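Local coordinates for protein hydroquinone dioxygenase small subunit (Pseudomonas sp., PDB 4ZXA) that forms, with a large subunit, a hydroquinone 1,2-dioxygenase of the cupin class, which probably opens the aromatic ring of hydroquinone with the help of a metal ion, at residues K48-V53 / G146-Q151. Sequence-based numbering, arbitrary orientation.
Sequences KPYEKV and GVILQQ
Gln-150 NE2, facing Lys-52 across the contact, is gripped by the hydroxyl of Tyr-138 through a hydrogen bond and by Glu-81 through a weak one. Lys-52 NZ lies over the face of this amide, 3.6 Å from Gln-150 NE2 and equally far from Gln-150 OE1, too far out of its plane and too distant to be bonded. Bends at chi3 (99°) and chi4 (74°) swing the end of the lysine toward the glutamine, although its first bond does not aim that way; its ammonium also makes a cation-pi contact with Phe-75. An alanine in place of Gln-150 would probably leave the Tyr-138 hydroxyl without its amide mate and open a gap beside the lysine tip. Two residues back along both segments, Ile-148 brings CD1 to the edge of the Tyr-50 ring, near its plane, 4.1 Å from Tyr-50 CE1, while the phenol hydroxyl bonds to the carbonyl of Gly-70. Tyr-50, in a type II turn, and Lys-52, where strand 52-58 begins, thus reach across strand 61-69 to strand 145-153. Tyr-138 and Phe-75 belong to the other sheet, so this face looks between the two sheets of the cupin jelly-roll beta-barrel.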
loop_
_atom_site.group_PDB
_atom_site.type_symbol
_atom_site.label_atom_id
_atom_site.label_comp_id
_atom_site.label_asym_id
_atom_site.label_seq_id
_atom_site.Cartn_x
_atom_site.Cartn_y
_atom_site.Cartn_z
ATOM N N LYS A 48 -7.814 -19.629 41.582
ATOM C CA LYS A 48 -7.288 -20.578 42.557
ATOM C C LYS A 48 -6.346 -21.532 41.850
ATOM O O LYS A 48 -6.419 -21.695 40.638
ATOM C CB LYS A 48 -8.419 -21.383 43.186
ATOM C CG LYS A 48 -9.555 -20.570 43.760
ATOM C CD LYS A 48 -10.697 -21.510 44.162
ATOM C CE LYS A 48 -11.976 -20.749 44.495
ATOM N NZ LYS A 48 -12.437 -19.894 43.349
ATOM N N PRO A 49 -5.453 -22.176 42.602
ATOM C CA PRO A 49 -4.528 -23.070 41.909
ATOM C C PRO A 49 -5.256 -24.153 41.137
ATOM O O PRO A 49 -6.085 -24.864 41.709
ATOM C CB PRO A 49 -3.709 -23.664 43.055
ATOM C CG PRO A 49 -3.653 -22.543 44.043
ATOM C CD PRO A 49 -5.041 -21.931 43.993
ATOM N N TYR A 50 -4.970 -24.236 39.839
ATOM C CA TYR A 50 -5.462 -25.309 38.973
ATOM C C TYR A 50 -6.954 -25.279 38.668
ATOM O O TYR A 50 -7.512 -26.246 38.168
ATOM C CB TYR A 50 -5.028 -26.672 39.510
ATOM C CG TYR A 50 -3.527 -26.822 39.526
ATOM C CD1 TYR A 50 -2.804 -26.927 38.333
ATOM C CD2 TYR A 50 -2.823 -26.839 40.729
ATOM C CE1 TYR A 50 -1.426 -27.062 38.340
ATOM C CE2 TYR A 50 -1.442 -26.976 40.746
ATOM C CZ TYR A 50 -0.744 -27.085 39.550
ATOM O OH TYR A 50 0.634 -27.220 39.572
ATOM N N GLU A 51 -7.593 -24.160 38.976
ATOM C CA GLU A 51 -8.941 -23.914 38.506
ATOM C C GLU A 51 -8.846 -23.780 36.975
ATOM O O GLU A 51 -8.148 -22.902 36.461
ATOM C CB GLU A 51 -9.459 -22.615 39.116
ATOM C CG GLU A 51 -10.953 -22.446 39.088
ATOM C CD GLU A 51 -11.357 -21.042 39.496
ATOM O OE1 GLU A 51 -10.508 -20.324 40.077
ATOM O OE2 GLU A 51 -12.514 -20.644 39.226
ATOM N N LYS A 52 -9.530 -24.657 36.250
ATOM C CA LYS A 52 -9.485 -24.646 34.789
ATOM C C LYS A 52 -10.389 -23.550 34.192
ATOM O O LYS A 52 -11.556 -23.780 33.913
ATOM C CB LYS A 52 -9.829 -26.043 34.259
ATOM C CG LYS A 52 -8.922 -27.159 34.846
ATOM C CD LYS A 52 -9.417 -28.578 34.468
ATOM C CE LYS A 52 -8.656 -29.163 33.279
ATOM N NZ LYS A 52 -7.237 -29.593 33.659
ATOM N N VAL A 53 -9.853 -22.348 34.010
ATOM C CA VAL A 53 -10.701 -21.224 33.624
ATOM C C VAL A 53 -10.763 -21.149 32.117
ATOM O O VAL A 53 -9.731 -20.976 31.450
ATOM C CB VAL A 53 -10.205 -19.844 34.179
ATOM C CG1 VAL A 53 -11.107 -18.714 33.674
ATOM C CG2 VAL A 53 -10.147 -19.839 35.718
ATOM N N GLY A 146 3.046 -20.246 38.328
ATOM C CA GLY A 146 3.199 -20.176 36.888
ATOM C C GLY A 146 1.848 -20.234 36.199
ATOM O O GLY A 146 0.809 -20.277 36.857
ATOM N N VAL A 147 1.871 -20.252 34.869
ATOM C CA VAL A 147 0.655 -20.278 34.069
ATOM C C VAL A 147 0.668 -21.414 33.039
ATOM O O VAL A 147 1.627 -21.549 32.271
ATOM C CB VAL A 147 0.466 -18.943 33.348
ATOM C CG1 VAL A 147 -0.787 -18.980 32.529
ATOM C CG2 VAL A 147 0.417 -17.789 34.352
ATOM N N ILE A 148 -0.385 -22.238 33.049
ATOM C CA ILE A 148 -0.538 -23.329 32.080
ATOM C C ILE A 148 -1.732 -23.080 31.153
ATOM O O ILE A 148 -2.849 -22.819 31.626
ATOM C CB ILE A 148 -0.803 -24.690 32.759
ATOM C CG1 ILE A 148 0.280 -25.038 33.782
ATOM C CG2 ILE A 148 -0.934 -25.785 31.712
ATOM C CD1 ILE A 148 0.006 -26.340 34.548
ATOM N N LEU A 149 -1.496 -23.164 29.842
ATOM C CA LEU A 149 -2.578 -23.136 28.866
ATOM C C LEU A 149 -2.907 -24.560 28.479
ATOM O O LEU A 149 -2.028 -25.319 28.040
ATOM C CB LEU A 149 -2.172 -22.372 27.607
ATOM C CG LEU A 149 -2.452 -20.876 27.527
ATOM C CD1 LEU A 149 -1.828 -20.303 26.270
ATOM C CD2 LEU A 149 -3.924 -20.614 27.518
ATOM N N GLN A 150 -4.171 -24.925 28.636
ATOM C CA GLN A 150 -4.598 -26.264 28.278
ATOM C C GLN A 150 -5.598 -26.245 27.119
ATOM O O GLN A 150 -6.625 -25.561 27.181
ATOM C CB GLN A 150 -5.197 -26.980 29.497
ATOM C CG GLN A 150 -5.720 -28.373 29.192
ATOM C CD GLN A 150 -5.490 -29.365 30.333
ATOM O OE1 GLN A 150 -4.638 -29.151 31.205
ATOM N NE2 GLN A 150 -6.245 -30.466 30.318
ATOM N N GLN A 151 -5.276 -27.002 26.073
ATOM C CA GLN A 151 -6.177 -27.233 24.951
ATOM C C GLN A 151 -6.977 -28.520 25.161
ATOM O O GLN A 151 -6.412 -29.612 25.232
ATOM C CB GLN A 151 -5.376 -27.330 23.658
ATOM C CG GLN A 151 -6.198 -27.711 22.440
ATOM C CD GLN A 151 -5.298 -28.076 21.282
ATOM O OE1 GLN A 151 -4.119 -28.374 21.487
ATOM N NE2 GLN A 151 -5.834 -28.052 20.061
#